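Local coordinates for thiamin pyrophosphokinase family protein (Enterococcus faecalis, PDB 3MEL) that probably transfers a pyrophosphate group from ATP to thiamine in a magnesium-dependent reaction, yielding thiamine diphosphate, at residues Q44-F50 against T65-A71; Q81-Q85 against L115-F121; L167-S172 against A197-F201. One frame throughout, in Å; residues are numbered along the deposited sequence.

Contact 1: residues Q44-F50 against T65-A71; sequences QLAVGDF and TETLIQA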
ATOM      1  N   GLN A  44      15.660 -21.468   9.543  1.00 27.99           N
ATOM      2  CA  GLN A  44      16.846 -21.999   8.907  1.00 31.47           C
ATOM      3  C   GLN A  44      17.765 -20.896   8.385  1.00 32.44           C
ATOM      4  O   GLN A  44      18.950 -21.141   8.118  1.00 32.39           O
ATOM      5  CB  GLN A  44      16.457 -22.967   7.795  1.00 29.39           C
ATOM      6  CG  GLN A  44      15.711 -24.178   8.305  1.00 30.94           C
ATOM      7  CD  GLN A  44      14.951 -24.866   7.216  1.00 27.23           C
ATOM      8  OE1 GLN A  44      15.420 -25.821   6.623  1.00 27.26           O
ATOM      9  NE2 GLN A  44      13.782 -24.356   6.922  1.00 31.37           N
ATOM     10  N   LEU A  45      17.208 -19.694   8.237  1.00 28.70           N
ATOM     11  CA  LEU A  45      17.969 -18.524   7.790  1.00 30.98           C
ATOM     12  C   LEU A  45      17.490 -17.282   8.541  1.00 29.40           C
ATOM     13  O   LEU A  45      16.311 -16.941   8.472  1.00 28.50           O
ATOM     14  CB  LEU A  45      17.832 -18.337   6.278  1.00 28.03           C
ATOM     15  CG  LEU A  45      18.575 -17.191   5.584  1.00 28.44           C
ATOM     16  CD1 LEU A  45      20.081 -17.331   5.739  1.00 29.01           C
ATOM     17  CD2 LEU A  45      18.188 -17.112   4.103  1.00 26.39           C
ATOM     18  N   ALA A  46      18.390 -16.639   9.290  1.00 27.42           N
ATOM     19  CA  ALA A  46      18.041 -15.416  10.032  1.00 26.46           C
ATOM     20  C   ALA A  46      18.727 -14.176   9.436  1.00 29.05           C
ATOM     21  O   ALA A  46      19.948 -14.151   9.285  1.00 30.29           O
ATOM     22  CB  ALA A  46      18.369 -15.570  11.490  1.00 24.32           C
ATOM     23  N   VAL A  47      17.938 -13.164   9.071  1.00 29.05           N
ATOM     24  CA  VAL A  47      18.469 -12.000   8.356  1.00 31.07           C
ATOM     25  C   VAL A  47      18.029 -10.647   8.923  1.00 32.35           C
ATOM     26  O   VAL A  47      16.888 -10.460   9.347  1.00 30.62           O
ATOM     27  CB  VAL A  47      18.094 -12.032   6.861  1.00 29.75           C
ATOM     28  CG1 VAL A  47      19.128 -11.269   6.055  1.00 28.09           C
ATOM     29  CG2 VAL A  47      18.018 -13.443   6.374  1.00 26.56           C
ATOM     30  N   GLY A  48      18.945  -9.690   8.904  1.00 35.43           N
ATOM     31  CA  GLY A  48      18.650  -8.374   9.430  1.00 35.32           C
ATOM     32  C   GLY A  48      19.807  -7.778  10.185  1.00 34.38           C
ATOM     33  O   GLY A  48      20.908  -8.287  10.124  1.00 34.81           O
ATOM     34  N   ASP A  49      19.555  -6.682  10.885  1.00 38.82           N
ATOM     35  CA  ASP A  49      20.574  -6.033  11.692  1.00 37.45           C
ATOM     36  C   ASP A  49      20.207  -6.306  13.132  1.00 37.38           C
ATOM     37  O   ASP A  49      20.999  -6.120  14.050  1.00 36.79           O
ATOM     38  CB  ASP A  49      20.622  -4.535  11.399  1.00 36.59           C
ATOM     39  CG  ASP A  49      19.246  -3.926  11.233  1.00 45.47           C
ATOM     40  OD1 ASP A  49      18.472  -3.949  12.207  1.00 50.55           O
ATOM     41  OD2 ASP A  49      18.936  -3.412  10.135  1.00 52.62           O
ATOM     42  N   PHE A  50      18.977  -6.769  13.300  1.00 39.28           N
ATOM     43  CA  PHE A  50      18.491  -7.270  14.574  1.00 40.04           C
ATOM     44  C   PHE A  50      18.522  -6.219  15.664  1.00 39.69           C
ATOM     45  O   PHE A  50      18.570  -6.556  16.840  1.00 41.14           O
ATOM     46  CB  PHE A  50      19.260  -8.539  14.993  1.00 38.27           C
ATOM     47  CG  PHE A  50      19.097  -9.688  14.031  1.00 32.58           C
ATOM     48  CD1 PHE A  50      17.983 -10.487  14.079  1.00 30.44           C
ATOM     49  CD2 PHE A  50      20.050  -9.947  13.069  1.00 34.36           C
ATOM     50  CE1 PHE A  50      17.825 -11.526  13.198  1.00 30.18           C
ATOM     51  CE2 PHE A  50      19.891 -10.990  12.179  1.00 32.82           C
ATOM     52  CZ  PHE A  50      18.777 -11.774  12.245  1.00 29.14           C
ATOM     53  N   THR A  65      18.864 -20.581  14.761  1.00 38.05           N
ATOM     54  CA  THR A  65      18.944 -20.584  13.301  1.00 34.73           C
ATOM     55  C   THR A  65      20.020 -21.564  12.866  1.00 36.08           C
ATOM     56  O   THR A  65      20.804 -22.032  13.687  1.00 35.75           O
ATOM     57  CB  THR A  65      19.315 -19.196  12.745  1.00 33.87           C
ATOM     58  OG1 THR A  65      19.298 -19.229  11.315  1.00 31.39           O
ATOM     59  CG2 THR A  65      20.696 -18.785  13.216  1.00 26.75           C
ATOM     60  N   GLU A  66      20.082 -21.871  11.578  1.00 35.59           N
ATOM     61  CA  GLU A  66      21.223 -22.630  11.085  1.00 33.50           C
ATOM     62  C   GLU A  66      22.118 -21.837  10.145  1.00 33.84           C
ATOM     63  O   GLU A  66      23.258 -22.226   9.918  1.00 37.10           O
ATOM     64  CB  GLU A  66      20.811 -23.973  10.474  1.00 39.38           C
ATOM     65  CG  GLU A  66      19.842 -23.916   9.315  1.00 41.01           C
ATOM     66  CD  GLU A  66      19.405 -25.311   8.876  1.00 46.01           C
ATOM     67  OE1 GLU A  66      19.119 -26.155   9.759  1.00 45.47           O
ATOM     68  OE2 GLU A  66      19.347 -25.565   7.648  1.00 47.14           O
ATOM     69  N   THR A  67      21.599 -20.743   9.591  1.00 32.20           N
ATOM     70  CA  THR A  67      22.428 -19.733   8.933  1.00 30.23           C
ATOM     71  C   THR A  67      22.052 -18.364   9.452  1.00 33.98           C
ATOM     72  O   THR A  67      20.876 -17.972   9.417  1.00 32.89           O
ATOM     73  CB  THR A  67      22.268 -19.703   7.416  1.00 27.27           C
ATOM     74  OG1 THR A  67      22.461 -21.013   6.895  1.00 35.42           O
ATOM     75  CG2 THR A  67      23.303 -18.804   6.794  1.00 29.22           C
ATOM     76  N   LEU A  68      23.054 -17.639   9.939  1.00 34.17           N
ATOM     77  CA  LEU A  68      22.854 -16.277  10.410  1.00 30.28           C
ATOM     78  C   LEU A  68      23.446 -15.288   9.414  1.00 33.44           C
ATOM     79  O   LEU A  68      24.644 -15.335   9.111  1.00 34.94           O
ATOM     80  CB  LEU A  68      23.517 -16.088  11.775  1.00 33.18           C
ATOM     81  CG  LEU A  68      23.373 -14.727  12.441  1.00 31.34           C
ATOM     82  CD1 LEU A  68      21.903 -14.407  12.639  1.00 30.89           C
ATOM     83  CD2 LEU A  68      24.122 -14.708  13.756  1.00 30.48           C
ATOM     84  N   ILE A  69      22.608 -14.402   8.889  1.00 32.76           N
ATOM     85  CA  ILE A  69      23.121 -13.228   8.186  1.00 31.19           C
ATOM     86  C   ILE A  69      22.818 -11.948   8.960  1.00 29.75           C
ATOM     87  O   ILE A  69      21.723 -11.410   8.899  1.00 32.11           O
ATOM     88  CB  ILE A  69      22.595 -13.147   6.763  1.00 28.92           C
ATOM     89  CG1 ILE A  69      23.085 -14.359   5.981  1.00 29.47           C
ATOM     90  CG2 ILE A  69      23.074 -11.877   6.121  1.00 29.63           C
ATOM     91  CD1 ILE A  69      22.750 -14.321   4.545  1.00 30.45           C
ATOM     92  N   GLN A  70      23.789 -11.501   9.737  1.00 32.28           N
ATOM     93  CA  GLN A  70      23.677 -10.245  10.473  1.00 37.20           C
ATOM     94  C   GLN A  70      24.313  -9.113   9.661  1.00 35.60           C
ATOM     95  O   GLN A  70      25.483  -9.181   9.296  1.00 39.42           O
ATOM     96  CB  GLN A  70      24.347 -10.397  11.838  1.00 39.47           C
ATOM     97  CG  GLN A  70      24.591  -9.115  12.608  1.00 38.70           C
ATOM     98  CD  GLN A  70      25.866  -9.213  13.435  1.00 51.08           C
ATOM     99  OE1 GLN A  70      26.911  -8.672  13.051  1.00 55.09           O
ATOM    100  NE2 GLN A  70      25.802  -9.945  14.549  1.00 47.80           N
ATOM    101  N   ALA A  71      23.532  -8.091   9.350  1.00 34.92           N
ATOM    102  CA  ALA A  71      23.988  -7.004   8.486  1.00 38.04           C
ATOM    103  C   ALA A  71      23.946  -5.666   9.230  1.00 34.85           C
ATOM    104  O   ALA A  71      23.275  -5.559  10.249  1.00 34.49           O
ATOM    105  CB  ALA A  71      23.130  -6.945   7.227  1.00 35.84           C
TER
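Strands 45-48 and 68-70 run in the same direction with axes 4.8 Å apart and only 3° between them, pairing Ala-46 with Leu-68, Val-47 with Ile-69 and Gly-48 with Gln-70. Ala-46 is held at both polar atoms: its N donates to Thr-67 O at 2.8 Å, and its O accepts from Ile-69 N at 2.7 Å. Gly-48 continues the pattern, giving its N-H to Ile-69 O and receiving Ala-71 N. Thr-67 O has a second donor, because a chi1 of -176° swings the Thr-65 hydroxyl away from its own backbone N and places Thr-65 OG1 2.8 Å from Thr-67 O, above that carbonyl's plane.

On one face, Val-47 and Ile-69 lie side by side and point the same way, with Val-47 CG1 4.0 Å from Ile-69 CG2; such beta-branched residues suit extended chains. Leu-45 lays its CD1 against Thr-67 CB at 3.6 Å. On the other face the small Ala-46 meets Leu-68 CD1 through its CB. The Phe-50 ring turns an edge to Ile-69 O, while its CE2 lies 4.0 Å from Leu-68 CD1. Gly-48, at a phi of 141°, takes up a backbone shape suited to glycine, just before Asp-49, whose side chain lies at the magnesium and thiamine diphosphate site. Asp-49 binds the metal and forms a salt bridge with Lys-75.

The pair belongs to a beta-alpha-beta unit whose helix 57-64 covers Ala-46 and Leu-68. Helix 79-90 packs on the Val-47 and Ile-69 face, strand 26-29 bonds to the far side of strand 45-48, and strand 68-70 forms the outer edge of the mixed sheet within the chain.

Contact 2: residues Q81-Q85 against L115-F121; sequences QLALQ and LPFEPRF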
ATOM      1  N   GLN A  81      14.699  -6.688   1.751  1.00 34.90           N
ATOM      2  CA  GLN A  81      15.383  -6.773   0.460  1.00 34.18           C
ATOM      3  C   GLN A  81      16.556  -7.739   0.545  1.00 33.03           C
ATOM      4  O   GLN A  81      16.764  -8.572  -0.339  1.00 32.82           O
ATOM      5  CB  GLN A  81      15.865  -5.409  -0.025  1.00 34.52           C
ATOM      6  CG  GLN A  81      14.781  -4.568  -0.667  1.00 34.60           C
ATOM      7  CD  GLN A  81      15.209  -3.124  -0.863  1.00 39.00           C
ATOM      8  OE1 GLN A  81      15.744  -2.488   0.052  1.00 42.41           O
ATOM      9  NE2 GLN A  81      14.976  -2.597  -2.059  1.00 32.76           N
ATOM     10  N   LEU A  82      17.309  -7.627   1.631  1.00 33.83           N
ATOM     11  CA  LEU A  82      18.483  -8.458   1.842  1.00 30.26           C
ATOM     12  C   LEU A  82      18.136  -9.946   1.933  1.00 31.68           C
ATOM     13  O   LEU A  82      18.703 -10.777   1.203  1.00 30.06           O
ATOM     14  CB  LEU A  82      19.219  -8.015   3.104  1.00 30.82           C
ATOM     15  CG  LEU A  82      20.510  -8.802   3.317  1.00 31.39           C
ATOM     16  CD1 LEU A  82      21.380  -8.738   2.063  1.00 30.56           C
ATOM     17  CD2 LEU A  82      21.242  -8.304   4.534  1.00 26.20           C
ATOM     18  N   ALA A  83      17.203 -10.266   2.833  1.00 32.18           N
ATOM     19  CA  ALA A  83      16.741 -11.635   3.037  1.00 25.64           C
ATOM     20  C   ALA A  83      16.236 -12.256   1.750  1.00 26.91           C
ATOM     21  O   ALA A  83      16.538 -13.398   1.470  1.00 28.54           O
ATOM     22  CB  ALA A  83      15.687 -11.690   4.105  1.00 25.20           C
ATOM     23  N   LEU A  84      15.481 -11.512   0.948  1.00 29.69           N
ATOM     24  CA  LEU A  84      14.995 -12.067  -0.315  1.00 27.60           C
ATOM     25  C   LEU A  84      16.126 -12.473  -1.254  1.00 31.01           C
ATOM     26  O   LEU A  84      16.103 -13.567  -1.802  1.00 35.21           O
ATOM     27  CB  LEU A  84      14.027 -11.119  -1.023  1.00 31.86           C
ATOM     28  CG  LEU A  84      13.465 -11.537  -2.401  1.00 33.36           C
ATOM     29  CD1 LEU A  84      12.684 -12.889  -2.398  1.00 24.08           C
ATOM     30  CD2 LEU A  84      12.615 -10.399  -2.956  1.00 27.41           C
ATOM     31  N   GLN A  85      17.112 -11.605  -1.437  1.00 30.36           N
ATOM     32  CA  GLN A  85      18.244 -11.919  -2.300  1.00 30.35           C
ATOM     33  C   GLN A  85      19.051 -13.128  -1.790  1.00 33.01           C
ATOM     34  O   GLN A  85      19.434 -14.001  -2.572  1.00 33.38           O
ATOM     35  CB  GLN A  85      19.148 -10.691  -2.470  1.00 31.89           C
ATOM     36  CG  GLN A  85      20.123 -10.790  -3.661  1.00 36.18           C
ATOM     37  CD  GLN A  85      20.703  -9.449  -4.051  1.00 38.25           C
ATOM     38  OE1 GLN A  85      20.375  -8.424  -3.446  1.00 36.72           O
ATOM     39  NE2 GLN A  85      21.567  -9.443  -5.070  1.00 39.33           N
ATOM     40  N   LEU A 115       9.212  -4.631  -5.319  1.00 28.14           N
ATOM     41  CA  LEU A 115      10.345  -5.560  -5.350  1.00 26.83           C
ATOM     42  C   LEU A 115      10.711  -6.074  -6.753  1.00 30.18           C
ATOM     43  O   LEU A 115      11.837  -5.863  -7.203  1.00 31.87           O
ATOM     44  CB  LEU A 115      10.134  -6.701  -4.358  1.00 23.56           C
ATOM     45  CG  LEU A 115      10.555  -6.321  -2.939  1.00 27.01           C
ATOM     46  CD1 LEU A 115       9.939  -7.204  -1.886  1.00 28.81           C
ATOM     47  CD2 LEU A 115      12.051  -6.336  -2.816  1.00 26.89           C
ATOM     48  N   PRO A 116       9.761  -6.732  -7.456  1.00 28.96           N
ATOM     49  CA  PRO A 116       9.938  -7.197  -8.840  1.00 29.74           C
ATOM     50  C   PRO A 116      10.562  -6.173  -9.791  1.00 32.18           C
ATOM     51  O   PRO A 116      11.154  -6.570 -10.792  1.00 35.05           O
ATOM     52  CB  PRO A 116       8.502  -7.466  -9.301  1.00 32.29           C
ATOM     53  CG  PRO A 116       7.614  -6.902  -8.225  1.00 31.92           C
ATOM     54  CD  PRO A 116       8.406  -7.041  -6.980  1.00 28.07           C
ATOM     55  N   PHE A 117      10.406  -4.882  -9.506  1.00 32.17           N
ATOM     56  CA  PHE A 117      10.975  -3.838 -10.354  1.00 29.41           C
ATOM     57  C   PHE A 117      12.485  -3.871 -10.357  1.00 31.68           C
ATOM     58  O   PHE A 117      13.109  -3.551 -11.365  1.00 34.61           O
ATOM     59  CB  PHE A 117      10.516  -2.443  -9.909  1.00 30.09           C
ATOM     60  CG  PHE A 117       9.216  -2.005 -10.519  1.00 26.97           C
ATOM     61  CD1 PHE A 117       9.041  -2.035 -11.884  1.00 26.33           C
ATOM     62  CD2 PHE A 117       8.181  -1.557  -9.728  1.00 27.73           C
ATOM     63  CE1 PHE A 117       7.858  -1.663 -12.440  1.00 25.42           C
ATOM     64  CE2 PHE A 117       6.999  -1.166 -10.287  1.00 29.05           C
ATOM     65  CZ  PHE A 117       6.836  -1.220 -11.645  1.00 27.24           C
ATOM     66  N   GLU A 118      13.070  -4.242  -9.220  1.00 30.08           N
ATOM     67  CA  GLU A 118      14.514  -4.206  -9.051  1.00 26.41           C
ATOM     68  C   GLU A 118      15.226  -5.170  -9.996  1.00 29.02           C
ATOM     69  O   GLU A 118      14.855  -6.334 -10.120  1.00 30.28           O
ATOM     70  CB  GLU A 118      14.860  -4.518  -7.608  1.00 27.19           C
ATOM     71  CG  GLU A 118      14.003  -3.770  -6.619  1.00 26.90           C
ATOM     72  CD  GLU A 118      14.567  -3.789  -5.209  1.00 29.72           C
ATOM     73  OE1 GLU A 118      15.770  -4.096  -5.046  1.00 29.12           O
ATOM     74  OE2 GLU A 118      13.801  -3.493  -4.263  1.00 28.87           O
ATOM     75  N   PRO A 119      16.263  -4.683 -10.681  1.00 33.07           N
ATOM     76  CA  PRO A 119      16.889  -5.533 -11.701  1.00 30.47           C
ATOM     77  C   PRO A 119      17.301  -6.889 -11.145  1.00 30.00           C
ATOM     78  O   PRO A 119      17.292  -7.860 -11.888  1.00 33.67           O
ATOM     79  CB  PRO A 119      18.104  -4.712 -12.144  1.00 26.38           C
ATOM     80  CG  PRO A 119      17.709  -3.292 -11.862  1.00 30.17           C
ATOM     81  CD  PRO A 119      16.889  -3.349 -10.600  1.00 29.94           C
ATOM     82  N   ARG A 120      17.626  -6.961  -9.856  1.00 31.41           N
ATOM     83  CA  ARG A 120      18.025  -8.225  -9.221  1.00 29.34           C
ATOM     84  C   ARG A 120      16.852  -9.146  -8.858  1.00 30.40           C
ATOM     85  O   ARG A 120      17.066 -10.218  -8.327  1.00 35.41           O
ATOM     86  CB  ARG A 120      18.855  -7.956  -7.960  1.00 28.07           C
ATOM     87  CG  ARG A 120      18.016  -7.724  -6.724  1.00 29.17           C
ATOM     88  CD  ARG A 120      18.800  -7.057  -5.603  1.00 29.25           C
ATOM     89  NE  ARG A 120      17.940  -6.223  -4.765  0.75 30.32           N
ATOM     90  CZ  ARG A 120      18.369  -5.451  -3.774  1.00 30.60           C
ATOM     91  NH1 ARG A 120      19.653  -5.402  -3.496  1.00 33.81           N
ATOM     92  NH2 ARG A 120      17.520  -4.725  -3.064  1.00 29.59           N
ATOM     93  N   PHE A 121      15.620  -8.723  -9.123  1.00 32.43           N
ATOM     94  CA  PHE A 121      14.436  -9.515  -8.806  1.00 27.94           C
ATOM     95  C   PHE A 121      13.551  -9.657 -10.022  1.00 30.84           C
ATOM     96  O   PHE A 121      12.680 -10.522 -10.055  1.00 31.07           O
ATOM     97  CB  PHE A 121      13.604  -8.853  -7.717  1.00 29.02           C
ATOM     98  CG  PHE A 121      14.265  -8.823  -6.393  1.00 30.36           C
ATOM     99  CD1 PHE A 121      14.987  -9.909  -5.953  1.00 26.77           C
ATOM    100  CD2 PHE A 121      14.157  -7.709  -5.573  1.00 29.38           C
ATOM    101  CE1 PHE A 121      15.603  -9.892  -4.729  1.00 28.58           C
ATOM    102  CE2 PHE A 121      14.768  -7.689  -4.335  1.00 29.25           C
ATOM    103  CZ  PHE A 121      15.499  -8.790  -3.913  1.00 28.06           C
TER
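The Phe-121 ring is sandwiched: Leu-84 CD2 sits over one face, 3.5 Å from the ring centroid, and Arg-120 CG covers the opposite face. Gln-81 O and Leu-115 O lie at its edge, where the slightly positive ring hydrogens suit carbonyl oxygens. The Arg-120 guanidinium presents an edge to the Gln-81 amide, planes 86° apart, but their N-H groups meet without a bond, both turning to the Glu-118 carboxylate. Leu-84 suits the helix side, since its branched CD2 meets both the ring and, at 4.1 Å, Leu-115 CD2.

Gln-81 NE2 donates to Glu-118 OE2 at 2.7 Å, on the syn side of a carboxylate nearly perpendicular to the amide, and the bond is fairly straight at 158°. The other end of that amide, OE1, accepts from Thr-78 N, which fixes its rotation. Glu-118 OE1 meets Arg-120 NH2 at 2.7 Å in a salt bridge, weak as a hydrogen bond. The Gln-85 amide crosses the Arg-120 chain at about a right angle, its OE1 beside Arg-120 CD.

Paired with two carboxylates, Glu-118 at NH2 and Asp-77 at NH1, the arginine would offset their negative charge, while neutral Gln-81 joins helix 79-90 to Glu-118.

Contact 3: residues L167-S172 against A197-F201; sequences LTLRRS and AAFSF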
ATOM      1  N   LEU A 167      -4.874  -4.250 -22.257  1.00 40.77           N
ATOM      2  CA  LEU A 167      -5.232  -5.106 -21.133  1.00 41.18           C
ATOM      3  C   LEU A 167      -6.602  -5.741 -21.336  1.00 42.13           C
ATOM      4  O   LEU A 167      -7.631  -5.069 -21.183  1.00 43.00           O
ATOM      5  CB  LEU A 167      -5.200  -4.326 -19.810  1.00 37.79           C
ATOM      6  CG  LEU A 167      -5.713  -5.096 -18.590  1.00 34.07           C
ATOM      7  CD1 LEU A 167      -5.017  -6.423 -18.467  1.00 32.54           C
ATOM      8  CD2 LEU A 167      -5.560  -4.297 -17.332  1.00 32.74           C
ATOM      9  N   THR A 168      -6.609  -7.028 -21.685  1.00 40.41           N
ATOM     10  CA  THR A 168      -7.845  -7.784 -21.855  1.00 38.78           C
ATOM     11  C   THR A 168      -7.978  -8.696 -20.656  1.00 39.73           C
ATOM     12  O   THR A 168      -6.993  -9.218 -20.154  1.00 45.58           O
ATOM     13  CB  THR A 168      -7.837  -8.640 -23.140  1.00 41.00           C
ATOM     14  OG1 THR A 168      -7.588  -7.819 -24.287  1.00 43.65           O
ATOM     15  CG2 THR A 168      -9.171  -9.334 -23.322  1.00 44.23           C
ATOM     16  N   LEU A 169      -9.195  -8.917 -20.201  1.00 39.96           N
ATOM     17  CA  LEU A 169      -9.389  -9.557 -18.918  1.00 38.09           C
ATOM     18  C   LEU A 169     -10.769 -10.228 -18.890  1.00 40.04           C
ATOM     19  O   LEU A 169     -11.789  -9.558 -18.944  1.00 44.08           O
ATOM     20  CB  LEU A 169      -9.183  -8.482 -17.840  1.00 40.14           C
ATOM     21  CG  LEU A 169      -9.774  -8.330 -16.439  1.00 40.02           C
ATOM     22  CD1 LEU A 169      -9.308  -7.008 -15.867  1.00 31.87           C
ATOM     23  CD2 LEU A 169     -11.282  -8.364 -16.460  1.00 38.68           C
ATOM     24  N   ARG A 170     -10.789 -11.560 -18.850  1.00 42.86           N
ATOM     25  CA  ARG A 170     -12.038 -12.324 -18.924  1.00 42.64           C
ATOM     26  C   ARG A 170     -12.343 -13.176 -17.692  1.00 41.04           C
ATOM     27  O   ARG A 170     -11.605 -13.166 -16.703  1.00 39.44           O
ATOM     28  CB  ARG A 170     -12.049 -13.234 -20.159  1.00 43.16           C
ATOM     29  CG  ARG A 170     -12.109 -12.514 -21.499  1.00 45.70           C
ATOM     30  CD  ARG A 170     -13.487 -11.902 -21.778  1.00 46.54           C
ATOM     31  NE  ARG A 170     -13.465 -11.099 -23.000  1.00 45.39           N
ATOM     32  CZ  ARG A 170     -13.379  -9.771 -23.022  1.00 50.73           C
ATOM     33  NH1 ARG A 170     -13.331  -9.085 -21.884  1.00 49.00           N
ATOM     34  NH2 ARG A 170     -13.357  -9.122 -24.183  1.00 52.24           N
ATOM     35  N   ARG A 171     -13.445 -13.917 -17.788  1.00 42.81           N
ATOM     36  CA  ARG A 171     -13.912 -14.805 -16.724  1.00 42.56           C
ATOM     37  C   ARG A 171     -14.021 -14.125 -15.352  1.00 44.12           C
ATOM     38  O   ARG A 171     -14.053 -14.800 -14.322  1.00 47.63           O
ATOM     39  CB  ARG A 171     -13.036 -16.056 -16.635  1.00 40.05           C
ATOM     40  CG  ARG A 171     -12.827 -16.786 -17.953  1.00 38.44           C
ATOM     41  CD  ARG A 171     -12.609 -18.263 -17.677  1.00 49.73           C
ATOM     42  NE  ARG A 171     -11.282 -18.773 -18.034  1.00 53.46           N
ATOM     43  CZ  ARG A 171     -10.746 -19.888 -17.525  1.00 55.84           C
ATOM     44  NH1 ARG A 171     -11.405 -20.607 -16.613  1.00 49.29           N
ATOM     45  NH2 ARG A 171      -9.538 -20.282 -17.911  1.00 48.88           N
ATOM     46  N   SER A 172     -14.071 -12.795 -15.348  1.00 37.60           N
ATOM     47  CA  SER A 172     -14.274 -12.023 -14.127  1.00 41.52           C
ATOM     48  C   SER A 172     -15.726 -11.560 -14.067  1.00 42.10           C
ATOM     49  O   SER A 172     -16.488 -11.787 -15.002  1.00 41.53           O
ATOM     50  CB  SER A 172     -13.355 -10.794 -14.112  1.00 40.05           C
ATOM     51  OG  SER A 172     -12.054 -11.117 -14.581  1.00 46.32           O
ATOM     52  N   ALA A 197      -9.858 -16.978 -13.270  1.00 42.28           N
ATOM     53  CA  ALA A 197     -10.078 -15.877 -14.191  1.00 40.10           C
ATOM     54  C   ALA A 197      -8.930 -15.895 -15.184  1.00 37.74           C
ATOM     55  O   ALA A 197      -8.010 -16.692 -15.050  1.00 35.04           O
ATOM     56  CB  ALA A 197     -10.144 -14.575 -13.452  1.00 34.73           C
ATOM     57  N   ALA A 198      -8.997 -15.049 -16.201  1.00 37.90           N
ATOM     58  CA  ALA A 198      -7.888 -14.938 -17.136  1.00 39.35           C
ATOM     59  C   ALA A 198      -7.692 -13.488 -17.581  1.00 39.19           C
ATOM     60  O   ALA A 198      -8.607 -12.672 -17.466  1.00 38.52           O
ATOM     61  CB  ALA A 198      -8.095 -15.852 -18.327  1.00 36.71           C
ATOM     62  N   PHE A 199      -6.488 -13.169 -18.060  1.00 39.04           N
ATOM     63  CA  PHE A 199      -6.167 -11.818 -18.512  1.00 39.04           C
ATOM     64  C   PHE A 199      -4.856 -11.798 -19.279  1.00 40.46           C
ATOM     65  O   PHE A 199      -4.023 -12.691 -19.129  1.00 39.69           O
ATOM     66  CB  PHE A 199      -6.059 -10.859 -17.328  1.00 37.25           C
ATOM     67  CG  PHE A 199      -4.739 -10.937 -16.599  1.00 34.93           C
ATOM     68  CD1 PHE A 199      -3.749  -9.988 -16.824  1.00 36.36           C
ATOM     69  CD2 PHE A 199      -4.489 -11.960 -15.685  1.00 38.32           C
ATOM     70  CE1 PHE A 199      -2.525 -10.047 -16.149  1.00 36.96           C
ATOM     71  CE2 PHE A 199      -3.262 -12.032 -14.996  1.00 38.86           C
ATOM     72  CZ  PHE A 199      -2.278 -11.074 -15.229  1.00 33.91           C
ATOM     73  N   SER A 200      -4.669 -10.759 -20.086  1.00 40.68           N
ATOM     74  CA  SER A 200      -3.443 -10.608 -20.861  1.00 41.17           C
ATOM     75  C   SER A 200      -3.141  -9.140 -21.150  1.00 41.81           C
ATOM     76  O   SER A 200      -4.017  -8.279 -21.027  1.00 43.06           O
ATOM     77  CB  SER A 200      -3.496 -11.430 -22.158  1.00 44.62           C
ATOM     78  OG  SER A 200      -4.817 -11.519 -22.666  1.00 51.68           O
ATOM     79  N   PHE A 201      -1.886  -8.871 -21.502  1.00 39.91           N
ATOM     80  CA  PHE A 201      -1.416  -7.522 -21.764  1.00 38.28           C
ATOM     81  C   PHE A 201      -0.031  -7.544 -22.407  1.00 43.47           C
ATOM     82  O   PHE A 201       0.681  -8.551 -22.332  1.00 44.62           O
ATOM     83  CB  PHE A 201      -1.462  -6.666 -20.494  1.00 36.21           C
ATOM     84  CG  PHE A 201      -0.511  -7.098 -19.406  1.00 37.31           C
ATOM     85  CD1 PHE A 201       0.669  -6.402 -19.179  1.00 38.40           C
ATOM     86  CD2 PHE A 201      -0.815  -8.158 -18.578  1.00 36.69           C
ATOM     87  CE1 PHE A 201       1.535  -6.777 -18.172  1.00 37.79           C
ATOM     88  CE2 PHE A 201       0.051  -8.533 -17.566  1.00 39.13           C
ATOM     89  CZ  PHE A 201       1.227  -7.845 -17.365  1.00 35.55           C
TER
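Thr-168 and Ser-200 form a hydrogen-bonded antiparallel pair, Thr-168 N giving to Ser-200 O at 3.0 Å and Ser-200 N to Thr-168 O at 2.8 Å. Two residues along, Arg-170 N donates to Ala-198 O at 2.8 Å, and Ala-198 N returns a longer bond to Arg-170 O at 3.3 Å. That carbonyl is gripped twice, since Ser-172 OG reaches it from the opposite face of its plane. The non-hydrogen-bonded pair between them, Leu-169 with Phe-199, brings the CB atoms to 4.0 Å. Leu-167 CD1 fills the next place on this apolar side, touching the edge of the Phe-199 ring at CD1 (4.1 Å) and also Phe-201 CB. At the far end Arg-171, with a phi of 52°, breaks from the extended chain and lays its CB over Ala-197 CA.

Strand 196-200 is the middle member of a three-stranded antiparallel sheet, flanked by strands 144-148 and 167-170. Apolar Leu-167, Leu-169 and Phe-199 suit their places because they pack on strands 155-160 and 206-211 of the larger sheet, consistent with a beta-sandwich in the thiamine-binding domain.

Beyond the first shell, a chi1 of 80° puts Phe-199 CG between the backbone N and the carbonyl carbon, and the ring leads away from strand 167-170; Tyr-158 and Tyr-140 meet it edge-to-face. On the other face, Thr-168 CG2 lies over the Arg-170 guanidinium, and Thr-168 OG1 accepts from Asn-178 N. The Ser-200 side chain is about 3 Å from a bound magnesium ion, distinct from the one held by Asp-30 and Asp-49, and Arg-171 is anchored by a salt bridge to Glu-194.

In the fold
Contacts 1 and 2 lie in the catalytic domain and meet through helix 79-90, which carries one segment of contact 2; its Leu-82 and Ala-83 pack on Val-47 and Ala-71 of contact 1, the centres about 17 Å apart. Contact 3 belongs to the thiamine-binding domain, its centre about 41 Å from that of contact 1 and across the chain's centre. Contact 2 is nearest the middle of the chain yet partly buried, and joins helical segments through side chains. The others pair strands through backbone bonds, parallel at the partly exposed sheet edge in contact 1, antiparallel in the more buried contact 3. Contact 1 supplies a magnesium ligand, and contact 2 lies beside the thiamine diphosphate pocket.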